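Local atomic coordinates of uncharacterized protein Atu2773 (Agrobacterium tumefaciens, PDB entry 2QV5), a protein that is of unknown function but belongs to a divergent polysaccharide deacetylase family and may therefore remove acyl groups from a carbohydrate substrate. Residues R28-A33 with I206-G211; V32-G37 with A225-W230; E56-F61 with E81-I86; V129-G134 with F158-S163; A183-D188 with D201-I206. All blocks are in the same frame, centred on the assembly; numbering follows the deposited sequence.

Contact 1 (R28-A33 with I206-G211)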
# COMPACT_ATOMS: atom_id res chain seq x y z
N ARG A 28 23.58 4.71 -2.84
CA ARG A 28 23.15 6.03 -2.40
C ARG A 28 22.49 6.80 -3.55
O ARG A 28 22.87 6.64 -4.71
CB ARG A 28 24.34 6.83 -1.86
CG ARG A 28 24.91 6.28 -0.55
CD ARG A 28 25.90 7.26 0.09
NE ARG A 28 25.30 8.58 0.30
CZ ARG A 28 24.60 8.94 1.37
NH1 ARG A 28 24.39 8.08 2.36
NH2 ARG A 28 24.10 10.17 1.46
N GLY A 29 21.50 7.61 -3.21
CA GLY A 29 20.83 8.47 -4.19
C GLY A 29 19.36 8.63 -3.88
O GLY A 29 18.84 7.99 -2.97
N THR A 30 18.69 9.48 -4.65
CA THR A 30 17.25 9.75 -4.49
C THR A 30 16.45 8.47 -4.78
O THR A 30 16.69 7.80 -5.78
CB THR A 30 16.80 10.89 -5.45
OG1 THR A 30 17.50 12.10 -5.16
CG2 THR A 30 15.30 11.13 -5.37
N ARG A 31 15.50 8.12 -3.91
CA ARG A 31 14.68 6.93 -4.15
C ARG A 31 13.21 7.29 -4.08
O ARG A 31 12.83 8.18 -3.32
CB ARG A 31 14.98 5.84 -3.12
CG ARG A 31 16.36 5.24 -3.17
CD ARG A 31 16.52 4.21 -2.07
NE ARG A 31 16.48 4.81 -0.74
CZ ARG A 31 16.35 4.13 0.40
NH1 ARG A 31 16.25 2.81 0.38
NH2 ARG A 31 16.30 4.76 1.56
N VAL A 32 12.40 6.60 -4.87
CA VAL A 32 10.95 6.85 -4.90
C VAL A 32 10.24 5.50 -4.88
O VAL A 32 10.65 4.60 -5.60
CB VAL A 32 10.56 7.64 -6.20
CG1 VAL A 32 9.08 7.51 -6.53
CG2 VAL A 32 10.93 9.13 -6.09
N ALA A 33 9.21 5.35 -4.05
CA ALA A 33 8.28 4.22 -4.18
C ALA A 33 6.95 4.76 -4.69
O ALA A 33 6.56 5.87 -4.34
CB ALA A 33 8.07 3.48 -2.85
N ILE A 206 9.95 16.38 -3.56
CA ILE A 206 10.00 15.89 -2.18
C ILE A 206 11.05 14.78 -1.99
O ILE A 206 11.82 14.82 -1.03
CB ILE A 206 8.59 15.40 -1.70
CG1 ILE A 206 7.60 16.57 -1.75
CG2 ILE A 206 8.64 14.80 -0.28
CD1 ILE A 206 6.15 16.15 -1.67
N ALA A 207 11.09 13.83 -2.92
CA ALA A 207 12.12 12.79 -2.93
C ALA A 207 13.53 13.36 -2.99
O ALA A 207 14.39 12.90 -2.27
CB ALA A 207 11.90 11.84 -4.09
N ARG A 208 13.77 14.34 -3.86
CA ARG A 208 15.12 14.89 -4.01
C ARG A 208 15.58 15.57 -2.72
O ARG A 208 16.71 15.37 -2.28
CB ARG A 208 15.24 15.82 -5.22
CG ARG A 208 16.68 16.18 -5.55
CD ARG A 208 16.84 16.81 -6.93
NE ARG A 208 16.71 15.83 -7.99
CZ ARG A 208 15.73 15.80 -8.89
NH1 ARG A 208 14.78 16.72 -8.87
NH2 ARG A 208 15.72 14.85 -9.82
N ARG A 209 14.68 16.35 -2.11
CA ARG A 209 14.98 17.07 -0.87
C ARG A 209 15.12 16.14 0.35
O ARG A 209 16.06 16.28 1.13
CB ARG A 209 13.91 18.14 -0.62
CG ARG A 209 14.07 18.90 0.70
CD ARG A 209 13.12 20.07 0.82
NE ARG A 209 13.45 21.13 -0.12
CZ ARG A 209 14.28 22.14 0.13
NH1 ARG A 209 14.89 22.26 1.31
NH2 ARG A 209 14.50 23.06 -0.80
N ASN A 210 14.20 15.18 0.49
CA ASN A 210 14.21 14.29 1.65
C ASN A 210 15.12 13.07 1.50
O ASN A 210 15.46 12.40 2.48
CB ASN A 210 12.77 13.86 2.01
CG ASN A 210 11.92 15.01 2.54
OD1 ASN A 210 12.40 16.12 2.74
ND2 ASN A 210 10.64 14.74 2.77
N GLY A 211 15.55 12.78 0.26
CA GLY A 211 16.28 11.55 -0.02
C GLY A 211 15.36 10.46 -0.52
O GLY A 211 15.75 9.67 -1.37
O HOH W 1 17.25 7.63 -0.63
O HOH W 2 17.79 13.10 -2.69
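Thr30 and Gly211 bring strand 30-33 against the end of helix 206-210, whose axes approach to 7.3 Å at 135°, with the two CA atoms 4.9 Å apart. The pair illustrates how the carbonyl just past a helix end can be shared. Gly211 O takes the backbone N-H of Arg31 (N to O 3.0 Å, 160° at the hydrogen), and Thr30 CA lies 3.5 Å from the same oxygen in a CA-H...O contact. A water donates to Gly211 O and to Gly29 O while accepting from Arg31 NE in the plane of the guanidinium, and Trp24 makes a cation-pi contact with Arg31. The positive phi of Gly211 turns the chain out of the helix toward the strand.

Among the side chains, Thr30 sets CG2 anti to its N (OG1 chi1 -61°), laying the methyl 3.7 Å from Ala207 CB. Its OG1 sits instead beside Arg208 and is linked to Arg208 O through a second water. Val32 CG2 reaches the same Ala207 CB at 3.5 Å, so this one methyl receives two branches of the strand. Beyond, strand 239-241 meets Thr30 and Val32 through Ile239, and strand 212-218 touches Ala207 through Ala213.

Contact 2 (V32-G37 with A225-W230)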
# COMPACT_ATOMS: atom_id res chain seq x y z
N VAL A 32 12.40 6.60 -4.87
CA VAL A 32 10.95 6.85 -4.90
C VAL A 32 10.24 5.50 -4.88
O VAL A 32 10.65 4.60 -5.60
CB VAL A 32 10.56 7.64 -6.20
CG1 VAL A 32 9.08 7.51 -6.53
CG2 VAL A 32 10.93 9.13 -6.09
N ALA A 33 9.21 5.35 -4.05
CA ALA A 33 8.28 4.22 -4.18
C ALA A 33 6.95 4.76 -4.69
O ALA A 33 6.56 5.87 -4.34
CB ALA A 33 8.07 3.48 -2.85
N ILE A 34 6.29 4.00 -5.55
CA ILE A 34 4.95 4.38 -6.04
C ILE A 34 4.08 3.15 -5.87
O ILE A 34 4.45 2.07 -6.32
CB ILE A 34 4.95 4.81 -7.54
CG1 ILE A 34 5.68 6.14 -7.74
CG2 ILE A 34 3.49 4.94 -8.06
CD1 ILE A 34 6.25 6.32 -9.15
N VAL A 35 2.95 3.33 -5.19
CA VAL A 35 1.96 2.28 -5.06
C VAL A 35 0.76 2.57 -5.96
O VAL A 35 0.15 3.64 -5.91
CB VAL A 35 1.48 2.14 -3.59
CG1 VAL A 35 0.56 0.94 -3.42
CG2 VAL A 35 2.67 2.04 -2.66
N VAL A 36 0.44 1.60 -6.81
CA VAL A 36 -0.80 1.66 -7.57
C VAL A 36 -1.73 0.63 -6.94
O VAL A 36 -1.46 -0.58 -6.99
CB VAL A 36 -0.60 1.42 -9.09
CG1 VAL A 36 -1.96 1.44 -9.81
CG2 VAL A 36 0.31 2.49 -9.68
N GLY A 37 -2.81 1.11 -6.33
CA GLY A 37 -3.70 0.24 -5.60
C GLY A 37 -4.99 -0.08 -6.34
O GLY A 37 -5.19 0.35 -7.49
N ALA A 225 -1.01 4.77 -17.24
CA ALA A 225 -0.25 5.31 -18.37
C ALA A 225 0.81 6.34 -17.94
O ALA A 225 1.97 6.25 -18.36
CB ALA A 225 -1.21 5.87 -19.45
N ALA A 226 0.42 7.28 -17.08
CA ALA A 226 1.33 8.33 -16.61
C ALA A 226 2.43 7.79 -15.72
O ALA A 226 3.58 8.18 -15.87
CB ALA A 226 0.56 9.43 -15.87
N ILE A 227 2.07 6.89 -14.80
CA ILE A 227 3.03 6.27 -13.88
C ILE A 227 3.98 5.33 -14.62
O ILE A 227 5.18 5.38 -14.38
CB ILE A 227 2.31 5.57 -12.69
CG1 ILE A 227 1.67 6.64 -11.79
CG2 ILE A 227 3.26 4.68 -11.86
CD1 ILE A 227 0.75 6.08 -10.80
N SER A 228 3.47 4.53 -15.55
CA SER A 228 4.35 3.67 -16.36
C SER A 228 5.45 4.47 -17.06
O SER A 228 6.63 4.13 -16.95
CB SER A 228 3.57 2.88 -17.41
OG SER A 228 2.64 2.01 -16.79
N LYS A 229 5.05 5.53 -17.75
CA LYS A 229 5.97 6.38 -18.50
C LYS A 229 7.00 7.09 -17.60
O LYS A 229 8.21 7.04 -17.88
CB LYS A 229 5.17 7.40 -19.31
CG LYS A 229 6.00 8.36 -20.15
CD LYS A 229 5.10 9.45 -20.74
CE LYS A 229 5.87 10.39 -21.64
NZ LYS A 229 7.17 10.83 -21.05
N TRP A 230 6.52 7.73 -16.54
CA TRP A 230 7.38 8.45 -15.59
C TRP A 230 8.41 7.53 -14.89
O TRP A 230 9.60 7.88 -14.81
CB TRP A 230 6.52 9.19 -14.55
CG TRP A 230 7.29 10.16 -13.69
CD1 TRP A 230 7.51 11.48 -13.93
CD2 TRP A 230 7.94 9.86 -12.44
NE1 TRP A 230 8.26 12.03 -12.91
CE2 TRP A 230 8.54 11.05 -11.99
CE3 TRP A 230 8.08 8.70 -11.67
CZ2 TRP A 230 9.27 11.12 -10.79
CZ3 TRP A 230 8.82 8.76 -10.48
CH2 TRP A 230 9.40 9.97 -10.06
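Trp230 N donates to Ala226 O at 3.0 Å, an ordinary helical bond and the shortest polar link within either segment; what joins its helix to strand 32-37 is hydrocarbon alone. The case illustrates how a helix covers a strand of a barrel through alternate residues. The two axes approach to 10.8 Å and are nearly antiparallel (154°), and Val32, Ile34 and Val36 all direct their CB atoms at the helix.

Ile34 sits in the middle and divides its branches between two partners. CG2 meets Ile227 CG2 at 3.8 Å as the two isoleucines pass each other in opposite directions. The other branch, ending in CD1, goes to the indole, 3.8 Å from Trp230 CZ3. With CG anti to the backbone N (chi1 -170°), the Trp230 ring is carried toward the strand, and its six-membered part also comes near Val32, where CG1 is 4.2 Å from CZ3. Ile227 works the other end: its CD1 lies 3.8 Å from Val36 CG2 and 4.0 Å from Ile34 CG2, slipping between the two strand residues.

All five residues are buried. Leu203 of helix 193-210 closes over Val32 and Ile34, Ile241 of strand 239-241 touches Val32 and Trp230, Leu53 lies on Ile227, and strand 58-62 pairs with this strand through Ile34 and Thr58.

Contact 3 (E56-F61 with E81-I86)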
# COMPACT_ATOMS: atom_id res chain seq x y z
N GLU A 56 9.09 -2.28 -10.69
CA GLU A 56 9.54 -1.45 -9.58
C GLU A 56 8.37 -0.76 -8.89
O GLU A 56 8.50 -0.29 -7.78
CB GLU A 56 10.53 -0.39 -10.08
CG GLU A 56 11.91 -0.94 -10.45
CD GLU A 56 12.01 -1.44 -11.89
OE1 GLU A 56 10.99 -1.46 -12.62
OE2 GLU A 56 13.13 -1.83 -12.30
N VAL A 57 7.23 -0.70 -9.58
CA VAL A 57 6.01 -0.12 -9.02
C VAL A 57 5.36 -1.14 -8.09
O VAL A 57 5.09 -2.29 -8.48
CB VAL A 57 5.05 0.33 -10.15
CG1 VAL A 57 3.72 0.86 -9.58
CG2 VAL A 57 5.71 1.40 -11.00
N THR A 58 5.12 -0.71 -6.86
CA THR A 58 4.49 -1.55 -5.84
C THR A 58 2.99 -1.61 -6.15
O THR A 58 2.40 -0.61 -6.53
CB THR A 58 4.75 -0.96 -4.44
OG1 THR A 58 6.16 -0.94 -4.21
CG2 THR A 58 4.05 -1.77 -3.33
N LEU A 59 2.39 -2.79 -6.01
CA LEU A 59 0.95 -2.93 -6.31
C LEU A 59 0.12 -3.21 -5.06
O LEU A 59 0.45 -4.08 -4.25
CB LEU A 59 0.73 -4.01 -7.39
CG LEU A 59 1.51 -3.82 -8.71
CD1 LEU A 59 1.29 -5.00 -9.63
CD2 LEU A 59 1.16 -2.53 -9.42
N GLY A 60 -0.97 -2.46 -4.90
CA GLY A 60 -1.89 -2.67 -3.79
C GLY A 60 -3.07 -3.51 -4.24
O GLY A 60 -3.71 -3.20 -5.26
N PHE A 61 -3.33 -4.60 -3.51
CA PHE A 61 -4.41 -5.52 -3.87
C PHE A 61 -5.61 -5.26 -2.98
O PHE A 61 -5.47 -5.19 -1.77
CB PHE A 61 -3.93 -6.98 -3.73
CG PHE A 61 -3.18 -7.47 -4.91
CD1 PHE A 61 -2.00 -6.85 -5.31
CD2 PHE A 61 -3.66 -8.53 -5.65
CE1 PHE A 61 -1.30 -7.28 -6.43
CE2 PHE A 61 -2.96 -8.97 -6.76
CZ PHE A 61 -1.77 -8.34 -7.15
N GLU A 81 6.76 -5.86 -5.91
CA GLU A 81 6.38 -5.93 -4.49
C GLU A 81 4.88 -5.67 -4.38
O GLU A 81 4.31 -4.86 -5.12
CB GLU A 81 7.12 -4.89 -3.67
CG GLU A 81 7.19 -5.22 -2.19
CD GLU A 81 8.03 -4.24 -1.40
OE1 GLU A 81 9.26 -4.19 -1.64
OE2 GLU A 81 7.44 -3.53 -0.53
N ILE A 82 4.22 -6.37 -3.47
CA ILE A 82 2.76 -6.32 -3.32
C ILE A 82 2.37 -5.85 -1.91
O ILE A 82 3.02 -6.26 -0.95
CB ILE A 82 2.15 -7.74 -3.62
CG1 ILE A 82 1.82 -7.90 -5.11
CG2 ILE A 82 0.85 -8.00 -2.86
CD1 ILE A 82 2.98 -8.12 -6.01
N LEU A 83 1.32 -5.04 -1.80
CA LEU A 83 0.70 -4.68 -0.51
C LEU A 83 -0.76 -5.13 -0.49
O LEU A 83 -1.42 -5.14 -1.54
CB LEU A 83 0.76 -3.18 -0.26
CG LEU A 83 2.15 -2.54 -0.08
CD1 LEU A 83 2.04 -1.06 0.12
CD2 LEU A 83 2.89 -3.15 1.10
N LEU A 84 -1.27 -5.49 0.69
CA LEU A 84 -2.69 -5.79 0.85
C LEU A 84 -3.46 -4.56 1.34
O LEU A 84 -3.13 -4.01 2.37
CB LEU A 84 -2.86 -6.92 1.88
CG LEU A 84 -4.29 -7.41 2.15
CD1 LEU A 84 -4.99 -7.89 0.87
CD2 LEU A 84 -4.22 -8.49 3.18
N GLN A 85 -4.50 -4.16 0.61
CA GLN A 85 -5.34 -3.03 1.06
C GLN A 85 -6.48 -3.50 1.95
O GLN A 85 -7.32 -4.30 1.54
CB GLN A 85 -5.93 -2.26 -0.11
CG GLN A 85 -4.96 -1.40 -0.85
CD GLN A 85 -5.54 -0.84 -2.14
OE1 GLN A 85 -5.80 -1.58 -3.09
NE2 GLN A 85 -5.74 0.47 -2.19
N ILE A 86 -6.52 -2.96 3.17
CA ILE A 86 -7.51 -3.34 4.16
C ILE A 86 -8.61 -2.29 4.26
O ILE A 86 -8.32 -1.13 4.54
CB ILE A 86 -6.84 -3.53 5.55
CG1 ILE A 86 -5.74 -4.59 5.47
CG2 ILE A 86 -7.87 -3.90 6.61
CD1 ILE A 86 -6.26 -5.96 5.12
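Leu59 straddles two partners in a run of backbone hydrogen bonds, its N donating to Glu81 O at 3.0 Å and its O accepting from Leu83 N at 2.8 Å. Phe61 repeats the pattern two residues on, with N to Leu83 O and O from Gln85 N, both 2.8 Å. Strands 58-61 and 82-86 thus run parallel in a fixed register: Leu59 lies opposite Ile82, Gly60 opposite Leu83 and Phe61 opposite Leu84. Secondary CA-H...O contacts support these bonds, among them Ile82 CA to Leu59 O at 3.3 Å and Gly60 CA to Leu83 O at 3.4 Å.

The pair is a worked example of the beta-alpha-beta crossover: helix 68-78 links the strands and lies over the face that carries Leu59, Phe61 and Ile82, in a closed parallel barrel like that of polysaccharide deacetylases.

Apolar contacts differ on the two faces. On the helix side the Phe61 ring crosses Ile82 at a slant; Ile82 was modelled in two conformers, so the closest approach is doubtful. On the other face Thr58 CG2, anti to the backbone N, rests 3.8 Å from Leu83 CG.

Polar side chains look to third parties. Gly60, lacking a CB, leaves room for the Gln85 amide, whose OE1 accepts from Gly38 N. Glu81 is buried, yet both carboxylate oxygens are occupied: OE2 by Thr127 OG1 and Ser245 N, OE1 by Arg22 N. Thr58 OG1 bonds with Val244 N.

Contact 4 (V129-G134 with F158-S163)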
# COMPACT_ATOMS: atom_id res chain seq x y z
N VAL A 129 0.61 -3.93 4.72
CA VAL A 129 -0.77 -3.57 4.50
C VAL A 129 -0.89 -2.06 4.31
O VAL A 129 -0.04 -1.29 4.78
CB VAL A 129 -1.72 -4.03 5.66
CG1 VAL A 129 -1.60 -5.53 5.92
CG2 VAL A 129 -1.44 -3.26 6.93
N MET A 130 -1.93 -1.64 3.61
CA MET A 130 -2.24 -0.22 3.52
C MET A 130 -3.73 -0.03 3.75
O MET A 130 -4.51 -0.96 3.56
CB MET A 130 -1.76 0.40 2.19
CG MET A 130 -2.29 -0.25 0.91
SD MET A 130 -1.78 0.51 -0.68
CE MET A 130 -1.72 2.24 -0.28
N ASN A 131 -4.13 1.15 4.21
CA ASN A 131 -5.54 1.44 4.44
C ASN A 131 -6.24 1.66 3.12
O ASN A 131 -5.67 2.23 2.19
CB ASN A 131 -5.71 2.67 5.33
CG ASN A 131 -5.10 3.91 4.74
OD1 ASN A 131 -3.89 3.99 4.55
ND2 ASN A 131 -5.94 4.90 4.43
N TYR A 132 -7.47 1.16 3.02
CA TYR A 132 -8.40 1.66 2.04
C TYR A 132 -9.41 2.47 2.83
O TYR A 132 -10.09 1.93 3.72
CB TYR A 132 -9.09 0.54 1.25
CG TYR A 132 -10.13 1.08 0.29
CD1 TYR A 132 -9.78 2.03 -0.68
CD2 TYR A 132 -11.46 0.68 0.38
CE1 TYR A 132 -10.74 2.55 -1.55
CE2 TYR A 132 -12.43 1.19 -0.50
CZ TYR A 132 -12.06 2.13 -1.46
OH TYR A 132 -13.01 2.64 -2.31
N LEU A 133 -9.46 3.77 2.52
CA LEU A 133 -10.28 4.77 3.23
C LEU A 133 -9.83 4.91 4.69
O LEU A 133 -8.65 5.13 4.94
CB LEU A 133 -11.79 4.50 3.08
CG LEU A 133 -12.33 4.37 1.65
CD1 LEU A 133 -13.80 4.05 1.68
CD2 LEU A 133 -12.08 5.63 0.84
N GLY A 134 -10.76 4.81 5.63
CA GLY A 134 -10.41 4.79 7.04
C GLY A 134 -10.40 6.12 7.75
O GLY A 134 -9.80 6.23 8.82
N PHE A 158 3.18 -1.13 7.73
CA PHE A 158 1.89 -0.44 7.59
C PHE A 158 2.11 0.85 6.79
O PHE A 158 2.85 1.74 7.21
CB PHE A 158 1.31 -0.12 8.99
CG PHE A 158 -0.08 0.46 8.98
CD1 PHE A 158 -1.19 -0.35 9.22
CD2 PHE A 158 -0.29 1.83 8.77
CE1 PHE A 158 -2.48 0.18 9.22
CE2 PHE A 158 -1.57 2.36 8.76
CZ PHE A 158 -2.67 1.55 8.99
N LEU A 159 1.49 0.94 5.62
CA LEU A 159 1.56 2.16 4.83
C LEU A 159 0.23 2.91 4.98
O LEU A 159 -0.84 2.41 4.65
CB LEU A 159 1.87 1.83 3.35
CG LEU A 159 1.93 3.03 2.40
CD1 LEU A 159 3.16 3.90 2.66
CD2 LEU A 159 1.90 2.57 0.96
N ASP A 160 0.31 4.12 5.51
CA ASP A 160 -0.87 4.95 5.65
C ASP A 160 -0.91 5.86 4.42
O ASP A 160 0.08 6.52 4.09
CB ASP A 160 -0.77 5.73 6.97
CG ASP A 160 -2.05 6.50 7.33
OD1 ASP A 160 -2.63 7.20 6.47
OD2 ASP A 160 -2.46 6.43 8.51
N ASP A 161 -2.04 5.89 3.72
CA ASP A 161 -2.09 6.65 2.45
C ASP A 161 -2.10 8.19 2.60
O ASP A 161 -1.98 8.92 1.62
CB ASP A 161 -3.23 6.15 1.54
CG ASP A 161 -4.61 6.62 1.99
OD1 ASP A 161 -4.76 7.10 3.13
OD2 ASP A 161 -5.55 6.46 1.19
N GLY A 162 -2.27 8.66 3.84
CA GLY A 162 -2.19 10.08 4.17
C GLY A 162 -3.45 10.88 3.89
O GLY A 162 -3.45 12.10 4.02
N SER A 163 -4.53 10.19 3.53
CA SER A 163 -5.80 10.85 3.20
C SER A 163 -6.54 11.45 4.41
O SER A 163 -7.45 12.26 4.24
CB SER A 163 -6.72 9.91 2.41
OG SER A 163 -6.87 8.65 3.04
O HOH W 3 -8.06 5.69 1.14
O HOH W 4 -7.74 7.92 5.37
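Asn131 and Asp161 clasp each other with amide and carboxylate planes almost perpendicular, 88° apart, and one oxygen, Asp161 OD1, is gripped by three donors. Asn131 ND2 reaches it at 2.8 Å in the plane of its own amide, but arrives from above the carboxylate plane. Ser163 N comes in at 3.1 Å from the opposite side of that plane, and Ser163 OG at 2.6 Å on the syn side, somewhat out of plane. Asn131 returns the favour through OD1, which accepts Asp161 N at 2.8 Å on a lone pair in the carbonyl plane. Its other N-H goes to Leu133 O at 2.8 Å, so each polar atom of the amide is used and the group is held against rotation. The torsion matters: CG lies between the backbone N and the carbonyl carbon (chi1 59°), which swings the amide across to the 158-163 chain.

Asp161 OD1 with Ser163 N forms an Asx turn, and Asp160 OD1 with Gly162 N forms another just before it; Asp160 OD2 is hydrogen-bonded to Ser169 OG. Two waters complete the join, one from Leu133 N to Asp161 OD2, the other between Leu133 O and Ser163 OG. Earlier along both segments, the strands pair in parallel: Leu159 N donates to Val129 O at 2.8 Å, and Met130 CE lies 3.8 Å from Leu159 CD2.

The cluster illustrates strand ends tied by side chains, on the C-terminal rim where active sites of such barrels lie. Helix 141-153 packs on Val129 and Phe158, strand 82-88 flanks strand 128-131, and strand 180-186 flanks 157-160.

Contact 5 (A183-D188 with D201-I206)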
# COMPACT_ATOMS: atom_id res chain seq x y z
N ALA A 183 2.37 8.02 2.96
CA ALA A 183 2.57 8.46 1.60
C ALA A 183 2.77 9.96 1.63
O ALA A 183 2.08 10.66 2.38
CB ALA A 183 1.38 8.11 0.72
N ASP A 184 3.72 10.42 0.83
CA ASP A 184 4.01 11.85 0.69
C ASP A 184 3.07 12.55 -0.29
O ASP A 184 2.73 13.72 -0.10
CB ASP A 184 5.45 12.03 0.20
CG ASP A 184 6.48 11.51 1.19
OD1 ASP A 184 6.89 12.29 2.08
OD2 ASP A 184 6.90 10.33 1.06
N VAL A 185 2.67 11.86 -1.36
CA VAL A 185 1.87 12.47 -2.42
C VAL A 185 0.77 11.52 -2.89
O VAL A 185 1.04 10.35 -3.15
CB VAL A 185 2.76 12.85 -3.66
CG1 VAL A 185 1.97 13.62 -4.72
CG2 VAL A 185 3.99 13.64 -3.24
N LEU A 186 -0.47 12.02 -2.97
CA LEU A 186 -1.53 11.35 -3.72
C LEU A 186 -1.45 11.81 -5.17
O LEU A 186 -1.66 12.99 -5.49
CB LEU A 186 -2.91 11.64 -3.12
CG LEU A 186 -4.16 11.24 -3.93
CD1 LEU A 186 -4.30 9.73 -4.11
CD2 LEU A 186 -5.42 11.84 -3.31
N LEU A 187 -1.14 10.88 -6.07
CA LEU A 187 -0.84 11.25 -7.46
C LEU A 187 -2.07 11.52 -8.32
O LEU A 187 -1.99 12.30 -9.27
CB LEU A 187 0.04 10.19 -8.12
CG LEU A 187 1.37 9.85 -7.44
CD1 LEU A 187 1.94 8.57 -8.06
CD2 LEU A 187 2.39 10.99 -7.51
N ASP A 188 -3.19 10.88 -8.00
CA ASP A 188 -4.38 10.97 -8.85
C ASP A 188 -5.69 11.34 -8.12
O ASP A 188 -6.73 10.73 -8.37
CB ASP A 188 -4.56 9.67 -9.63
CG ASP A 188 -4.69 8.44 -8.72
OD1 ASP A 188 -4.71 8.59 -7.48
OD2 ASP A 188 -4.80 7.32 -9.25
N ASP A 201 5.75 15.43 -10.46
CA ASP A 201 6.77 16.47 -10.20
C ASP A 201 6.90 16.79 -8.71
O ASP A 201 8.02 16.95 -8.22
CB ASP A 201 6.48 17.77 -10.97
CG ASP A 201 6.69 17.64 -12.46
OD1 ASP A 201 7.60 16.89 -12.90
OD2 ASP A 201 5.96 18.32 -13.21
N ASP A 202 5.77 16.90 -8.01
CA ASP A 202 5.76 17.10 -6.55
C ASP A 202 6.53 15.97 -5.87
O ASP A 202 7.41 16.21 -5.04
CB ASP A 202 4.33 17.18 -6.00
CG ASP A 202 3.65 18.52 -6.30
OD1 ASP A 202 4.33 19.45 -6.79
OD2 ASP A 202 2.44 18.65 -6.03
N LEU A 203 6.25 14.74 -6.29
CA LEU A 203 6.91 13.55 -5.75
C LEU A 203 8.43 13.60 -5.93
O LEU A 203 9.19 13.31 -4.99
CB LEU A 203 6.35 12.27 -6.39
CG LEU A 203 6.78 10.92 -5.80
CD1 LEU A 203 6.34 10.80 -4.35
CD2 LEU A 203 6.20 9.78 -6.64
N GLU A 204 8.85 13.98 -7.12
CA GLU A 204 10.26 14.07 -7.42
C GLU A 204 10.93 15.15 -6.55
O GLU A 204 11.97 14.90 -5.95
CB GLU A 204 10.48 14.35 -8.91
CG GLU A 204 11.93 14.65 -9.24
CD GLU A 204 12.20 14.78 -10.72
OE1 GLU A 204 11.30 14.48 -11.54
OE2 GLU A 204 13.32 15.19 -11.06
N ARG A 205 10.29 16.31 -6.45
CA ARG A 205 10.79 17.41 -5.61
C ARG A 205 10.98 17.01 -4.14
O ARG A 205 12.04 17.26 -3.56
CB ARG A 205 9.86 18.63 -5.72
CG ARG A 205 10.23 19.78 -4.78
CD ARG A 205 9.31 21.01 -4.87
NE ARG A 205 7.88 20.72 -5.04
CZ ARG A 205 7.03 20.37 -4.07
NH1 ARG A 205 7.44 20.22 -2.81
NH2 ARG A 205 5.76 20.15 -4.37
N ILE A 206 9.95 16.38 -3.56
CA ILE A 206 10.00 15.89 -2.18
C ILE A 206 11.05 14.78 -1.99
O ILE A 206 11.82 14.82 -1.03
CB ILE A 206 8.59 15.40 -1.70
CG1 ILE A 206 7.60 16.57 -1.75
CG2 ILE A 206 8.64 14.80 -0.28
CD1 ILE A 206 6.15 16.15 -1.67
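Asp184 and Val185 lie near the end of strand 180-186, which leads through helix 193-210 to strand 212-218, a beta-alpha-beta unit of the barrel, and the contact illustrates how such a helix folds back on the strand it follows. Asp184 comes first, at the margin: its OD1 lies 3.9 Å from Ile206 CG2, a van der Waals touch of oxygen on methyl, while OD2 is taken by Ile214 N of the next strand.

Val185 is the centre. Its CG2, anti to the carbonyl carbon and beside the backbone N, points into the helix and meets two side chains one turn apart, Leu203 CD1 at 3.8 Å and Ile206 CD1 at 3.7 Å. Ile206 stretches to it because its outer torsion is extended (chi2 165°), so the terminal methyl does the touching. The valine also comes up against the helix backbone at Asp202, whose OD1 forms a salt bridge with Arg205 NH2 on the same helix, though the hydrogen bond within it is weak.

Leu187 follows, past the end of the strand. Leu203 also touches Val32 and Ile34 of strand 30-39, and it divides its methyls: CD1 goes to Val185, while CD2 approaches Leu187 CD2 at 4.1 Å, the two side chains nearly at right angles.

Overall arrangement
From the N terminus, the first strand of the chain, 30-39, is where contacts 1 and 2 both start; they share Val32 and Ala33. Contact 3 is the first to close, joining strands 58-62 and 82-88 across one helix; contact 4 follows in series with strands 128-131 and 157-160, and contact 5 then ties strand 180-186 to helix 193-210. All three nest inside the loops of contacts 1 and 2. Contact 1 closes at the end of that helix, sharing Ile206 with contact 5, and contact 2 closes later, on helix 221-233. Contacts 3 and 4 thus join adjacent barrel strands, whereas contacts 1, 2 and 5 bind helices to the outside.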